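Local structure of techylectin-5A (Tachypleus tridentatus, 1JC9) at residues D45-C49 and R64-K68; Y167-I173 and H187-F192; Q93-N97 and L224-Y228; R153-D159 and G174-A180. The protein serves as a horseshoe-crab innate-immunity lectin that recognises acetyl-group-containing substances on bacteria and other cells and agglutinates them. All blocks are in the same frame, centred on the assembly; numbering follows the deposited sequence.

Interaction 1 of 4, residues D45-C49 and R64-K68; sequences DPTDC and RIWPK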
loop_
_atom_site.group_PDB
_atom_site.type_symbol
_atom_site.label_atom_id
_atom_site.label_comp_id
_atom_site.label_asym_id
_atom_site.label_seq_id
_atom_site.Cartn_x
_atom_site.Cartn_y
_atom_site.Cartn_z
ATOM N N ASP A 45 -15.215 -19.425 1.468
ATOM C CA ASP A 45 -14.610 -19.971 2.673
ATOM C C ASP A 45 -13.294 -19.252 3.012
ATOM O O ASP A 45 -13.120 -18.776 4.132
ATOM C CB ASP A 45 -14.388 -21.478 2.501
ATOM C CG ASP A 45 -13.748 -22.119 3.715
ATOM O OD1 ASP A 45 -12.519 -21.965 3.892
ATOM O OD2 ASP A 45 -14.477 -22.773 4.495
ATOM N N PRO A 46 -12.352 -19.161 2.053
ATOM C CA PRO A 46 -11.086 -18.472 2.352
ATOM C C PRO A 46 -11.280 -16.960 2.510
ATOM O O PRO A 46 -11.862 -16.311 1.640
ATOM C CB PRO A 46 -10.208 -18.836 1.158
ATOM C CG PRO A 46 -11.212 -18.988 0.038
ATOM C CD PRO A 46 -12.336 -19.742 0.698
ATOM N N THR A 47 -10.786 -16.408 3.622
ATOM C CA THR A 47 -10.929 -14.982 3.918
ATOM C C THR A 47 -9.795 -14.092 3.408
ATOM O O THR A 47 -9.919 -12.860 3.405
ATOM C CB THR A 47 -11.074 -14.749 5.440
ATOM O OG1 THR A 47 -9.853 -15.111 6.105
ATOM C CG2 THR A 47 -12.222 -15.588 5.996
ATOM N N ASP A 48 -8.692 -14.711 2.997
ATOM C CA ASP A 48 -7.539 -13.980 2.474
ATOM C C ASP A 48 -6.566 -14.958 1.827
ATOM O O ASP A 48 -6.852 -16.145 1.722
ATOM C CB ASP A 48 -6.829 -13.197 3.591
ATOM C CG ASP A 48 -6.297 -14.098 4.695
ATOM O OD1 ASP A 48 -5.979 -15.271 4.404
ATOM O OD2 ASP A 48 -6.182 -13.630 5.852
ATOM N N CYS A 49 -5.408 -14.466 1.400
ATOM C CA CYS A 49 -4.426 -15.330 0.762
ATOM C C CYS A 49 -3.757 -16.354 1.685
ATOM O O CYS A 49 -3.272 -17.380 1.212
ATOM C CB CYS A 49 -3.362 -14.484 0.081
ATOM S SG CYS A 49 -3.988 -13.493 -1.306
ATOM N N ARG A 64 -10.234 -15.581 -5.750
ATOM C CA ARG A 64 -11.445 -14.972 -5.227
ATOM C C ARG A 64 -11.477 -15.306 -3.741
ATOM O O ARG A 64 -11.259 -16.453 -3.350
ATOM C CB ARG A 64 -12.679 -15.560 -5.917
ATOM C CG ARG A 64 -13.993 -14.926 -5.479
ATOM C CD ARG A 64 -15.192 -15.616 -6.113
ATOM N NE ARG A 64 -16.452 -15.004 -5.693
ATOM C CZ ARG A 64 -17.650 -15.544 -5.897
ATOM N NH1 ARG A 64 -17.758 -16.713 -6.515
ATOM N NH2 ARG A 64 -18.742 -14.913 -5.484
ATOM N N ILE A 65 -11.720 -14.304 -2.907
ATOM C CA ILE A 65 -11.775 -14.541 -1.472
ATOM C C ILE A 65 -13.092 -14.052 -0.882
ATOM O O ILE A 65 -13.791 -13.235 -1.484
ATOM C CB ILE A 65 -10.618 -13.836 -0.723
ATOM C CG1 ILE A 65 -10.655 -12.326 -0.983
ATOM C CG2 ILE A 65 -9.288 -14.426 -1.157
ATOM C CD1 ILE A 65 -9.776 -11.527 -0.026
ATOM N N TRP A 66 -13.416 -14.569 0.299
ATOM C CA TRP A 66 -14.629 -14.205 1.019
ATOM C C TRP A 66 -14.255 -13.521 2.332
ATOM O O TRP A 66 -14.165 -14.173 3.373
ATOM C CB TRP A 66 -15.457 -15.458 1.342
ATOM C CG TRP A 66 -16.386 -15.901 0.259
ATOM C CD1 TRP A 66 -17.733 -15.671 0.190
ATOM C CD2 TRP A 66 -16.046 -16.661 -0.908
ATOM N NE1 TRP A 66 -18.252 -16.243 -0.948
ATOM C CE2 TRP A 66 -17.240 -16.855 -1.640
ATOM C CE3 TRP A 66 -14.850 -17.195 -1.405
ATOM C CZ2 TRP A 66 -17.273 -17.565 -2.847
ATOM C CZ3 TRP A 66 -14.885 -17.901 -2.608
ATOM C CH2 TRP A 66 -16.090 -18.077 -3.312
ATOM N N PRO A 67 -14.007 -12.206 2.307
ATOM C CA PRO A 67 -13.663 -11.596 3.591
ATOM C C PRO A 67 -14.859 -11.740 4.536
ATOM O O PRO A 67 -15.995 -11.922 4.084
ATOM C CB PRO A 67 -13.365 -10.144 3.215
ATOM C CG PRO A 67 -14.204 -9.919 2.004
ATOM C CD PRO A 67 -14.043 -11.206 1.229
ATOM N N LYS A 68 -14.615 -11.673 5.841
ATOM C CA LYS A 68 -15.710 -11.814 6.786
ATOM C C LYS A 68 -16.795 -10.769 6.571
ATOM O O LYS A 68 -17.953 -11.004 6.903
ATOM C CB LYS A 68 -15.187 -11.770 8.221
ATOM C CG LYS A 68 -14.343 -12.984 8.560
ATOM C CD LYS A 68 -14.015 -13.060 10.037
ATOM C CE LYS A 68 -13.235 -14.333 10.343
ATOM N NZ LYS A 68 -12.916 -14.466 11.792
#
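The Trp66 indole has the backbone nitrogen of Asp45, the first modelled residue, 3.4 Å above its plane and displaced toward the rim. The Pro46 ring runs beside the indole and points the same way, with Pro46 CD 4.2 Å from Trp66 CE3. The far end of the indole packs on the Arg64 guanidinium, whose face receives Trp66 CZ2. The contact lies in the fibrinogen C-terminal domain, at the first modelled residues: an N-capped helix, 49-54, is led in by 45-48, which crosses the end of strand 61-65. One straight backbone bond joins the two segments, Trp66 N to Pro46 O at 2.7 Å (171°), and the CA-H of Thr47 answers it by pointing at Trp66 O. Next to this bond, Ile65 CG1 sits between its backbone N and carbonyl carbon (chi1 58°), which carries CD1 to 3.7 Å from Thr47 O and leaves CG2 near Asp48 CA. The CB of Asp48 points away from residues 64-68. Its OD2 binds Arg137 in a salt bridge and Tyr139 in a hydrogen bond, while Cys49 is tied by disulfide to Cys80 on strand 76-81, which pairs with strand 61-65. Asp48 OD1 supplies the N-cap by accepting the amide of Asp51.

Interaction 2 of 4, residues Y167-I173 and H187-F192; sequences YLYCLHI and HNGHNF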
loop_
_atom_site.group_PDB
_atom_site.type_symbol
_atom_site.label_atom_id
_atom_site.label_comp_id
_atom_site.label_asym_id
_atom_site.label_seq_id
_atom_site.Cartn_x
_atom_site.Cartn_y
_atom_site.Cartn_z
ATOM N N TYR A 167 -13.934 7.784 9.820
ATOM C CA TYR A 167 -12.747 8.185 10.555
ATOM C C TYR A 167 -11.601 8.491 9.612
ATOM O O TYR A 167 -10.437 8.476 10.009
ATOM C CB TYR A 167 -12.360 7.087 11.541
ATOM C CG TYR A 167 -13.353 6.978 12.666
ATOM C CD1 TYR A 167 -13.322 7.875 13.734
ATOM C CD2 TYR A 167 -14.384 6.035 12.624
ATOM C CE1 TYR A 167 -14.294 7.841 14.733
ATOM C CE2 TYR A 167 -15.363 5.996 13.618
ATOM C CZ TYR A 167 -15.309 6.904 14.667
ATOM O OH TYR A 167 -16.276 6.885 15.643
ATOM N N LEU A 168 -11.947 8.756 8.356
ATOM C CA LEU A 168 -10.975 9.101 7.323
ATOM C C LEU A 168 -9.837 8.087 7.133
ATOM O O LEU A 168 -8.694 8.469 6.886
ATOM C CB LEU A 168 -10.397 10.490 7.621
ATOM C CG LEU A 168 -11.437 11.592 7.868
ATOM C CD1 LEU A 168 -10.731 12.886 8.226
ATOM C CD2 LEU A 168 -12.303 11.783 6.629
ATOM N N TYR A 169 -10.162 6.801 7.246
ATOM C CA TYR A 169 -9.186 5.725 7.067
ATOM C C TYR A 169 -7.887 5.952 7.847
ATOM O O TYR A 169 -6.790 5.708 7.340
ATOM C CB TYR A 169 -8.877 5.562 5.577
ATOM C CG TYR A 169 -10.110 5.331 4.723
ATOM C CD1 TYR A 169 -10.947 4.234 4.947
ATOM C CD2 TYR A 169 -10.428 6.200 3.678
ATOM C CE1 TYR A 169 -12.069 4.006 4.145
ATOM C CE2 TYR A 169 -11.545 5.982 2.874
ATOM C CZ TYR A 169 -12.359 4.884 3.110
ATOM O OH TYR A 169 -13.451 4.658 2.300
ATOM N N CYS A 170 -8.020 6.403 9.089
ATOM C CA CYS A 170 -6.864 6.667 9.935
ATOM C C CYS A 170 -5.967 5.433 10.051
ATOM O O CYS A 170 -6.449 4.324 10.284
ATOM C CB CYS A 170 -7.328 7.104 11.323
ATOM S SG CYS A 170 -6.005 7.783 12.325
ATOM N N LEU A 171 -4.661 5.643 9.906
ATOM C CA LEU A 171 -3.678 4.561 9.951
ATOM C C LEU A 171 -3.189 4.139 11.339
ATOM O O LEU A 171 -2.976 4.973 12.214
ATOM C CB LEU A 171 -2.462 4.952 9.110
ATOM C CG LEU A 171 -1.283 3.972 9.086
ATOM C CD1 LEU A 171 -1.641 2.737 8.270
ATOM C CD2 LEU A 171 -0.078 4.665 8.478
ATOM N N HIS A 172 -3.007 2.832 11.514
ATOM C CA HIS A 172 -2.506 2.244 12.757
ATOM C C HIS A 172 -1.412 1.232 12.405
ATOM O O HIS A 172 -1.649 0.309 11.629
ATOM C CB HIS A 172 -3.625 1.508 13.498
ATOM C CG HIS A 172 -4.671 2.407 14.074
ATOM N ND1 HIS A 172 -4.560 2.969 15.328
ATOM C CD2 HIS A 172 -5.837 2.862 13.559
ATOM C CE1 HIS A 172 -5.614 3.731 15.560
ATOM N NE2 HIS A 172 -6.404 3.684 14.502
ATOM N N ILE A 173 -0.215 1.411 12.952
ATOM C CA ILE A 173 0.878 0.475 12.708
ATOM C C ILE A 173 1.709 0.283 13.966
ATOM O O ILE A 173 1.890 1.218 14.750
ATOM C CB ILE A 173 1.826 0.940 11.575
ATOM C CG1 ILE A 173 2.168 2.418 11.748
ATOM C CG2 ILE A 173 1.204 0.650 10.211
ATOM C CD1 ILE A 173 3.197 2.913 10.754
ATOM N N HIS A 187 4.004 8.087 9.728
ATOM C CA HIS A 187 2.634 8.218 9.245
ATOM C C HIS A 187 1.584 7.628 10.179
ATOM O O HIS A 187 0.390 7.875 10.019
ATOM C CB HIS A 187 2.546 7.595 7.850
ATOM C CG HIS A 187 3.358 8.330 6.832
ATOM N ND1 HIS A 187 2.889 9.450 6.176
ATOM C CD2 HIS A 187 4.641 8.169 6.429
ATOM C CE1 HIS A 187 3.849 9.947 5.416
ATOM N NE2 HIS A 187 4.924 9.188 5.553
ATOM N N ASN A 188 2.030 6.866 11.169
ATOM C CA ASN A 188 1.115 6.258 12.122
ATOM C C ASN A 188 0.188 7.313 12.725
ATOM O O ASN A 188 0.630 8.409 13.057
ATOM C CB ASN A 188 1.918 5.553 13.229
ATOM C CG ASN A 188 1.031 4.880 14.266
ATOM O OD1 ASN A 188 0.007 4.279 13.939
ATOM N ND2 ASN A 188 1.436 4.963 15.525
ATOM N N GLY A 189 -1.098 6.980 12.843
ATOM C CA GLY A 189 -2.068 7.892 13.425
ATOM C C GLY A 189 -2.541 9.070 12.589
ATOM O O GLY A 189 -3.113 10.011 13.128
ATOM N N HIS A 190 -2.326 9.034 11.281
ATOM C CA HIS A 190 -2.750 10.134 10.421
ATOM C C HIS A 190 -3.912 9.762 9.510
ATOM O O HIS A 190 -4.111 8.586 9.192
ATOM C CB HIS A 190 -1.561 10.617 9.585
ATOM C CG HIS A 190 -0.556 11.392 10.376
ATOM N ND1 HIS A 190 -0.660 12.751 10.579
ATOM C CD2 HIS A 190 0.533 10.990 11.075
ATOM C CE1 HIS A 190 0.318 13.153 11.369
ATOM N NE2 HIS A 190 1.057 12.105 11.684
ATOM N N ASN A 191 -4.683 10.767 9.097
ATOM C CA ASN A 191 -5.819 10.540 8.208
ATOM C C ASN A 191 -5.295 10.312 6.802
ATOM O O ASN A 191 -4.136 10.593 6.508
ATOM C CB ASN A 191 -6.746 11.760 8.157
ATOM C CG ASN A 191 -7.110 12.280 9.524
ATOM O OD1 ASN A 191 -7.703 11.557 10.323
ATOM N ND2 ASN A 191 -6.734 13.535 9.784
ATOM N N PHE A 192 -6.158 9.809 5.932
ATOM C CA PHE A 192 -5.784 9.593 4.548
ATOM C C PHE A 192 -6.140 10.895 3.833
ATOM O O PHE A 192 -7.165 11.504 4.143
ATOM C CB PHE A 192 -6.603 8.449 3.953
ATOM C CG PHE A 192 -6.051 7.919 2.663
ATOM C CD1 PHE A 192 -4.973 7.036 2.665
ATOM C CD2 PHE A 192 -6.612 8.295 1.443
ATOM C CE1 PHE A 192 -4.460 6.529 1.473
ATOM C CE2 PHE A 192 -6.106 7.793 0.243
ATOM C CZ PHE A 192 -5.026 6.907 0.260
HETATM O O HOH W 1 -9.909 10.221 12.142
#
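Leu168 to Leu171 runs antiparallel to Gly189 to Phe192, held by backbone bonds from Phe192 N to Leu168 O (3.0 Å), Leu171 N to His190 O (3.1 Å) and Gly189 N to Leu171 O (2.8 Å). The second segment opens with a type II beta turn, His187 to His190, in which Gly189 takes the positive phi of the third position; this turn docks on short strand 171-172 of the fibrinogen-type sheet. Asn188 is the side chain that reaches across. With CG anti to the backbone N (chi1 -180°), its OD1 accepts Ile173 N at 3.0 Å, the donor standing 52° out of the amide plane rather than on a lone pair. Ile173 slides past it in the opposite direction, and Ile173 CG1 comes to 3.5 Å from Asn188 CB. At the other end Leu168 CD1 meets the Asn191 amide at CG, and the Asn191 ND2 bonds to His199 O. On the inner side Leu171 CD2 packs against His187 O at 3.6 Å. The His187 ring itself leads away toward the sugar pocket: ND1 bonds to Trp215 O and the ring touches His220, a residue implicated in ligand binding. Beside Asn191 a water donates to Tyr167 O (2.8 Å) and to Asn191 OD1 (3.2 Å).

Interaction 3 of 4, residues Q93-N97 and L224-Y228; sequences QRRGN and LNGLY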
loop_
_atom_site.group_PDB
_atom_site.type_symbol
_atom_site.label_atom_id
_atom_site.label_comp_id
_atom_site.label_asym_id
_atom_site.label_seq_id
_atom_site.Cartn_x
_atom_site.Cartn_y
_atom_site.Cartn_z
ATOM N N GLN A 93 -1.331 -3.223 -2.962
ATOM C CA GLN A 93 -0.833 -2.134 -3.806
ATOM C C GLN A 93 0.405 -2.568 -4.576
ATOM O O GLN A 93 1.200 -3.366 -4.083
ATOM C CB GLN A 93 -0.475 -0.900 -2.960
ATOM C CG GLN A 93 -0.056 0.330 -3.792
ATOM C CD GLN A 93 1.458 0.510 -3.919
ATOM O OE1 GLN A 93 2.224 -0.452 -3.860
ATOM N NE2 GLN A 93 1.889 1.754 -4.109
ATOM N N ARG A 94 0.558 -2.048 -5.791
ATOM C CA ARG A 94 1.728 -2.348 -6.609
ATOM C C ARG A 94 1.999 -1.242 -7.621
ATOM O O ARG A 94 1.074 -0.687 -8.209
ATOM C CB ARG A 94 1.566 -3.674 -7.366
ATOM C CG ARG A 94 2.807 -4.027 -8.195
ATOM C CD ARG A 94 2.622 -5.262 -9.075
ATOM N NE ARG A 94 2.422 -6.493 -8.309
ATOM C CZ ARG A 94 1.312 -7.225 -8.353
ATOM N NH1 ARG A 94 0.299 -6.852 -9.127
ATOM N NH2 ARG A 94 1.214 -8.333 -7.631
ATOM N N ARG A 95 3.279 -0.924 -7.804
ATOM C CA ARG A 95 3.719 0.074 -8.773
ATOM C C ARG A 95 4.752 -0.631 -9.650
ATOM O O ARG A 95 5.561 -1.419 -9.159
ATOM C CB ARG A 95 4.380 1.281 -8.089
ATOM C CG ARG A 95 3.491 2.054 -7.123
ATOM C CD ARG A 95 2.169 2.472 -7.760
ATOM N NE ARG A 95 2.309 3.425 -8.861
ATOM C CZ ARG A 95 2.530 4.730 -8.712
ATOM N NH1 ARG A 95 2.649 5.270 -7.500
ATOM N NH2 ARG A 95 2.592 5.509 -9.785
ATOM N N GLY A 96 4.708 -0.358 -10.946
ATOM C CA GLY A 96 5.646 -0.965 -11.871
ATOM C C GLY A 96 5.524 -0.259 -13.203
ATOM O O GLY A 96 4.696 0.638 -13.346
ATOM N N ASN A 97 6.344 -0.640 -14.175
ATOM C CA ASN A 97 6.278 -0.021 -15.494
ATOM C C ASN A 97 5.356 -0.892 -16.343
ATOM O O ASN A 97 5.819 -1.779 -17.054
ATOM C CB ASN A 97 7.665 0.030 -16.128
ATOM C CG ASN A 97 7.737 1.002 -17.288
ATOM O OD1 ASN A 97 6.779 1.145 -18.050
ATOM N ND2 ASN A 97 8.876 1.672 -17.434
ATOM N N LEU A 224 4.696 6.101 -1.701
ATOM C CA LEU A 224 4.514 5.045 -2.693
ATOM C C LEU A 224 3.426 5.230 -3.745
ATOM O O LEU A 224 3.468 4.586 -4.796
ATOM C CB LEU A 224 4.350 3.704 -1.976
ATOM C CG LEU A 224 5.668 2.981 -1.648
ATOM C CD1 LEU A 224 6.767 3.964 -1.273
ATOM C CD2 LEU A 224 5.428 1.984 -0.534
ATOM N N ASN A 225 2.454 6.097 -3.476
ATOM C CA ASN A 225 1.406 6.349 -4.460
ATOM C C ASN A 225 1.708 7.628 -5.241
ATOM O O ASN A 225 0.811 8.215 -5.848
ATOM C CB ASN A 225 0.034 6.470 -3.794
ATOM C CG ASN A 225 -0.498 5.134 -3.310
ATOM O OD1 ASN A 225 -0.111 4.077 -3.817
ATOM N ND2 ASN A 225 -1.402 5.172 -2.338
ATOM N N GLY A 226 2.973 8.049 -5.232
ATOM C CA GLY A 226 3.359 9.257 -5.942
ATOM C C GLY A 226 3.557 9.043 -7.435
ATOM O O GLY A 226 3.232 7.984 -7.969
ATOM N N LEU A 227 4.096 10.057 -8.109
ATOM C CA LEU A 227 4.338 9.985 -9.547
ATOM C C LEU A 227 5.372 8.923 -9.881
ATOM O O LEU A 227 6.319 8.710 -9.128
ATOM C CB LEU A 227 4.826 11.342 -10.083
ATOM C CG LEU A 227 3.937 12.569 -9.854
ATOM C CD1 LEU A 227 4.564 13.779 -10.526
ATOM C CD2 LEU A 227 2.545 12.326 -10.414
ATOM N N TYR A 228 5.181 8.254 -11.014
ATOM C CA TYR A 228 6.112 7.227 -11.452
ATOM C C TYR A 228 7.194 7.928 -12.265
ATOM O O TYR A 228 7.078 8.035 -13.486
ATOM C CB TYR A 228 5.406 6.201 -12.339
ATOM C CG TYR A 228 6.217 4.943 -12.534
ATOM C CD1 TYR A 228 6.177 3.915 -11.591
ATOM C CD2 TYR A 228 7.076 4.803 -13.626
ATOM C CE1 TYR A 228 6.972 2.781 -11.724
ATOM C CE2 TYR A 228 7.881 3.670 -13.770
ATOM C CZ TYR A 228 7.824 2.667 -12.813
ATOM O OH TYR A 228 8.624 1.559 -12.930
#
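Arg95 leaves strand 89-95 with CB directed at the 224-228 loop, and its chain then folds twice, at chi2 (-53°) and chi3 (-65°), before the guanidinium meets that loop edge-on. An arginine thus gathers main-chain carbonyls of an irregular loop onto the sheet of the fibrinogen C-terminal domain. CG passes close to Leu224 O, at 3.4 Å, and CD lies a little farther from the same oxygen. At the tip, Arg95 NH2 donates to Gly226 O at 3.1 Å; the acceptor lies in the guanidinium plane and is met nearly head-on to its C=O bond. NH1 also reaches Gly226 O and Leu224 O, but its position is less sure, so those two bonds are best taken as approximate. Together they would fix the guanidinium's rotation, with its edge toward the loop carbonyls. Beyond Arg95 NH2, at 3.9 Å, comes Tyr228 CB, while Phe105 makes a cation-pi contact with the same group.

Two residues earlier on the same side of the strand, Gln93 NE2 donates to Asn225 OD1 at 3.1 Å. The acceptor sits in the Gln93 amide plane, and the two amides are turned 44° apart. Asn225 ND2 is fixed in turn by Gly213 O, so the pair has a defined orientation. The loop follows closely after Cys219 and His220, which line the acetylglucosamine pocket. Past the strand end, Tyr228 lays one ring face over Gly96 O, with CE1 3.5 Å from it, and its OH bonds to Pro253 O.

Interaction 4 of 4, residues R153-D159 and G174-A180; sequences RYAIYQD and GNYSGDA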
loop_
_atom_site.group_PDB
_atom_site.type_symbol
_atom_site.label_atom_id
_atom_site.label_comp_id
_atom_site.label_asym_id
_atom_site.label_seq_id
_atom_site.Cartn_x
_atom_site.Cartn_y
_atom_site.Cartn_z
ATOM N N ARG A 153 15.016 -4.111 -0.841
ATOM C CA ARG A 153 14.935 -3.870 0.595
ATOM C C ARG A 153 13.483 -4.138 0.981
ATOM O O ARG A 153 12.603 -4.132 0.124
ATOM C CB ARG A 153 15.293 -2.418 0.925
ATOM C CG ARG A 153 16.742 -2.034 0.648
ATOM C CD ARG A 153 17.713 -2.657 1.652
ATOM N NE ARG A 153 19.057 -2.095 1.513
ATOM C CZ ARG A 153 19.887 -2.362 0.508
ATOM N NH1 ARG A 153 19.528 -3.200 -0.459
ATOM N NH2 ARG A 153 21.075 -1.770 0.457
ATOM N N TYR A 154 13.233 -4.388 2.260
ATOM C CA TYR A 154 11.876 -4.637 2.723
ATOM C C TYR A 154 11.712 -4.037 4.109
ATOM O O TYR A 154 12.696 -3.755 4.799
ATOM C CB TYR A 154 11.576 -6.146 2.778
ATOM C CG TYR A 154 12.254 -6.860 3.926
ATOM C CD1 TYR A 154 13.624 -7.110 3.906
ATOM C CD2 TYR A 154 11.538 -7.221 5.066
ATOM C CE1 TYR A 154 14.270 -7.698 5.001
ATOM C CE2 TYR A 154 12.173 -7.807 6.167
ATOM C CZ TYR A 154 13.539 -8.040 6.126
ATOM O OH TYR A 154 14.174 -8.599 7.217
ATOM N N ALA A 155 10.460 -3.830 4.503
ATOM C CA ALA A 155 10.133 -3.286 5.813
ATOM C C ALA A 155 8.855 -3.980 6.251
ATOM O O ALA A 155 7.945 -4.192 5.446
ATOM C CB ALA A 155 9.910 -1.787 5.725
ATOM N N ILE A 156 8.803 -4.349 7.520
ATOM C CA ILE A 156 7.647 -5.023 8.082
ATOM C C ILE A 156 7.127 -4.176 9.234
ATOM O O ILE A 156 7.913 -3.629 10.003
ATOM C CB ILE A 156 8.026 -6.411 8.668
ATOM C CG1 ILE A 156 8.710 -7.278 7.606
ATOM C CG2 ILE A 156 6.780 -7.104 9.218
ATOM C CD1 ILE A 156 7.795 -7.765 6.525
ATOM N N TYR A 157 5.808 -4.059 9.336
ATOM C CA TYR A 157 5.188 -3.326 10.431
ATOM C C TYR A 157 4.084 -4.215 10.981
ATOM O O TYR A 157 3.204 -4.661 10.234
ATOM C CB TYR A 157 4.568 -2.004 9.961
ATOM C CG TYR A 157 5.576 -0.973 9.538
ATOM C CD1 TYR A 157 6.101 -0.973 8.250
ATOM C CD2 TYR A 157 6.040 -0.018 10.442
ATOM C CE1 TYR A 157 7.067 -0.049 7.869
ATOM C CE2 TYR A 157 7.011 0.910 10.074
ATOM C CZ TYR A 157 7.520 0.888 8.787
ATOM O OH TYR A 157 8.484 1.798 8.416
ATOM N N GLN A 158 4.133 -4.486 12.279
ATOM C CA GLN A 158 3.107 -5.312 12.896
ATOM C C GLN A 158 1.859 -4.492 13.181
ATOM O O GLN A 158 1.878 -3.261 13.115
ATOM C CB GLN A 158 3.604 -5.909 14.211
ATOM C CG GLN A 158 4.669 -6.965 14.054
ATOM C CD GLN A 158 4.862 -7.765 15.328
ATOM O OE1 GLN A 158 3.990 -8.546 15.719
ATOM N NE2 GLN A 158 5.999 -7.565 15.992
ATOM N N ASP A 159 0.774 -5.194 13.488
ATOM C CA ASP A 159 -0.491 -4.567 13.836
ATOM C C ASP A 159 -0.896 -3.451 12.888
ATOM O O ASP A 159 -1.078 -2.306 13.303
ATOM C CB ASP A 159 -0.416 -4.028 15.268
ATOM C CG ASP A 159 0.153 -5.048 16.246
ATOM O OD1 ASP A 159 -0.169 -6.247 16.112
ATOM O OD2 ASP A 159 0.916 -4.653 17.158
ATOM N N GLY A 174 2.207 -0.939 14.151
ATOM C CA GLY A 174 3.026 -1.258 15.305
ATOM C C GLY A 174 4.515 -1.219 14.998
ATOM O O GLY A 174 4.968 -0.448 14.144
ATOM N N ASN A 175 5.275 -2.071 15.678
ATOM C CA ASN A 175 6.729 -2.116 15.515
ATOM C C ASN A 175 7.273 -2.437 14.131
ATOM O O ASN A 175 6.726 -3.254 13.387
ATOM C CB ASN A 175 7.343 -3.089 16.525
ATOM C CG ASN A 175 7.136 -2.644 17.960
ATOM O OD1 ASN A 175 7.397 -1.493 18.307
ATOM N ND2 ASN A 175 6.670 -3.556 18.803
ATOM N N TYR A 176 8.387 -1.784 13.826
ATOM C CA TYR A 176 9.096 -1.922 12.567
ATOM C C TYR A 176 10.239 -2.939 12.662
ATOM O O TYR A 176 10.783 -3.186 13.734
ATOM C CB TYR A 176 9.674 -0.559 12.175
ATOM C CG TYR A 176 10.832 -0.622 11.201
ATOM C CD1 TYR A 176 10.612 -0.723 9.829
ATOM C CD2 TYR A 176 12.154 -0.612 11.660
ATOM C CE1 TYR A 176 11.675 -0.812 8.934
ATOM C CE2 TYR A 176 13.227 -0.705 10.777
ATOM C CZ TYR A 176 12.977 -0.804 9.414
ATOM O OH TYR A 176 14.024 -0.887 8.525
ATOM N N SER A 177 10.582 -3.526 11.525
ATOM C CA SER A 177 11.688 -4.464 11.429
ATOM C C SER A 177 11.965 -4.575 9.935
ATOM O O SER A 177 11.054 -4.401 9.123
ATOM C CB SER A 177 11.326 -5.828 12.036
ATOM O OG SER A 177 10.398 -6.529 11.238
ATOM N N GLY A 178 13.220 -4.825 9.571
ATOM C CA GLY A 178 13.576 -4.933 8.169
ATOM C C GLY A 178 14.857 -4.172 7.868
ATOM O O GLY A 178 15.556 -3.753 8.789
ATOM N N ASP A 179 15.162 -3.978 6.588
ATOM C CA ASP A 179 16.381 -3.270 6.204
ATOM C C ASP A 179 16.180 -2.087 5.258
ATOM O O ASP A 179 17.149 -1.533 4.749
ATOM C CB ASP A 179 17.382 -4.246 5.574
ATOM C CG ASP A 179 16.815 -4.972 4.369
ATOM O OD1 ASP A 179 15.784 -4.519 3.821
ATOM O OD2 ASP A 179 17.406 -5.994 3.961
ATOM N N ALA A 180 14.936 -1.689 5.022
ATOM C CA ALA A 180 14.676 -0.568 4.122
ATOM C C ALA A 180 14.774 0.771 4.836
ATOM O O ALA A 180 14.946 1.810 4.201
ATOM C CB ALA A 180 13.293 -0.710 3.497
HETATM O O HOH W 2 19.528 -0.282 3.352
HETATM O O HOH W 3 3.643 -3.900 17.522
#
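Asp179 OD1 accepts Tyr154 N at 3.0 Å, met nearly along its C-O axis, and so fills the place a backbone carbonyl would take at this rung. Asp179 CG stands between its own N and carbonyl carbon (chi1 57°), which swings the carboxylate back over the strand. In return Tyr154 O accepts Asp179 N at 3.1 Å, with a weak second bond from Ala180 N. The Tyr154 ring turns one face to Gly178, whose CA makes a CH-pi contact 4.1 Å from the centroid. On the other side of the sheet Tyr157 and Tyr176 meet obliquely, centroids 5.5 Å apart and planes at 50°, with Tyr157 CZ against Tyr176 CD1; Ala155 CB touches the edge of the Tyr176 ring at CE1.

These side chains hang on an antiparallel pairing in the fibrinogen-type domain, strand 153-157 against 176-178. Its central rung is Ile156 with Ser177, Ile156 N to Ser177 O at 2.8 Å, and Ser177 OG packs near Ile156 CB. The pairing runs on through Gln158 N to Asn175 O, and within these segments its last bond is Gly174 N to Gln158 O.

Farther out, Tyr157 OH bonds to Asn182 OD1 and to Phe184 N, and Tyr176 OH to Gly181 N, which fixes both ring tips on the chain that follows. Arg153 crosses Asp179 at about a right angle but gives NH1 to Asp151 in a salt bridge. A water accepts from Arg153 NE at 2.6 Å and donates to Asp179 O at 3.0 Å.

How the interactions relate
All four contacts belong to one fibrinogen C-terminal domain and reach the same branched or curled antiparallel sheet. Interaction 1 closes first along the chain, at the modelled N-terminus, with its centre 24 to 26 Å from the other three. Interaction 3 then spans a long loop, tying strand 89-95 to residues 224-228, and interactions 2 and 4 are both nested inside it. Those two alternate along the chain: strand 171-172 of interaction 2 and strand 176-178 of interaction 4 both pair with strand 152-162, and the contacts touch where Ile173 CD1 packs on Tyr157 CD2 at 4.1 Å. Interactions 2 and 3 lie on opposite sides of the chain's centre, yet each joins the sheet to loops that lead to the acetylglucosamine pocket.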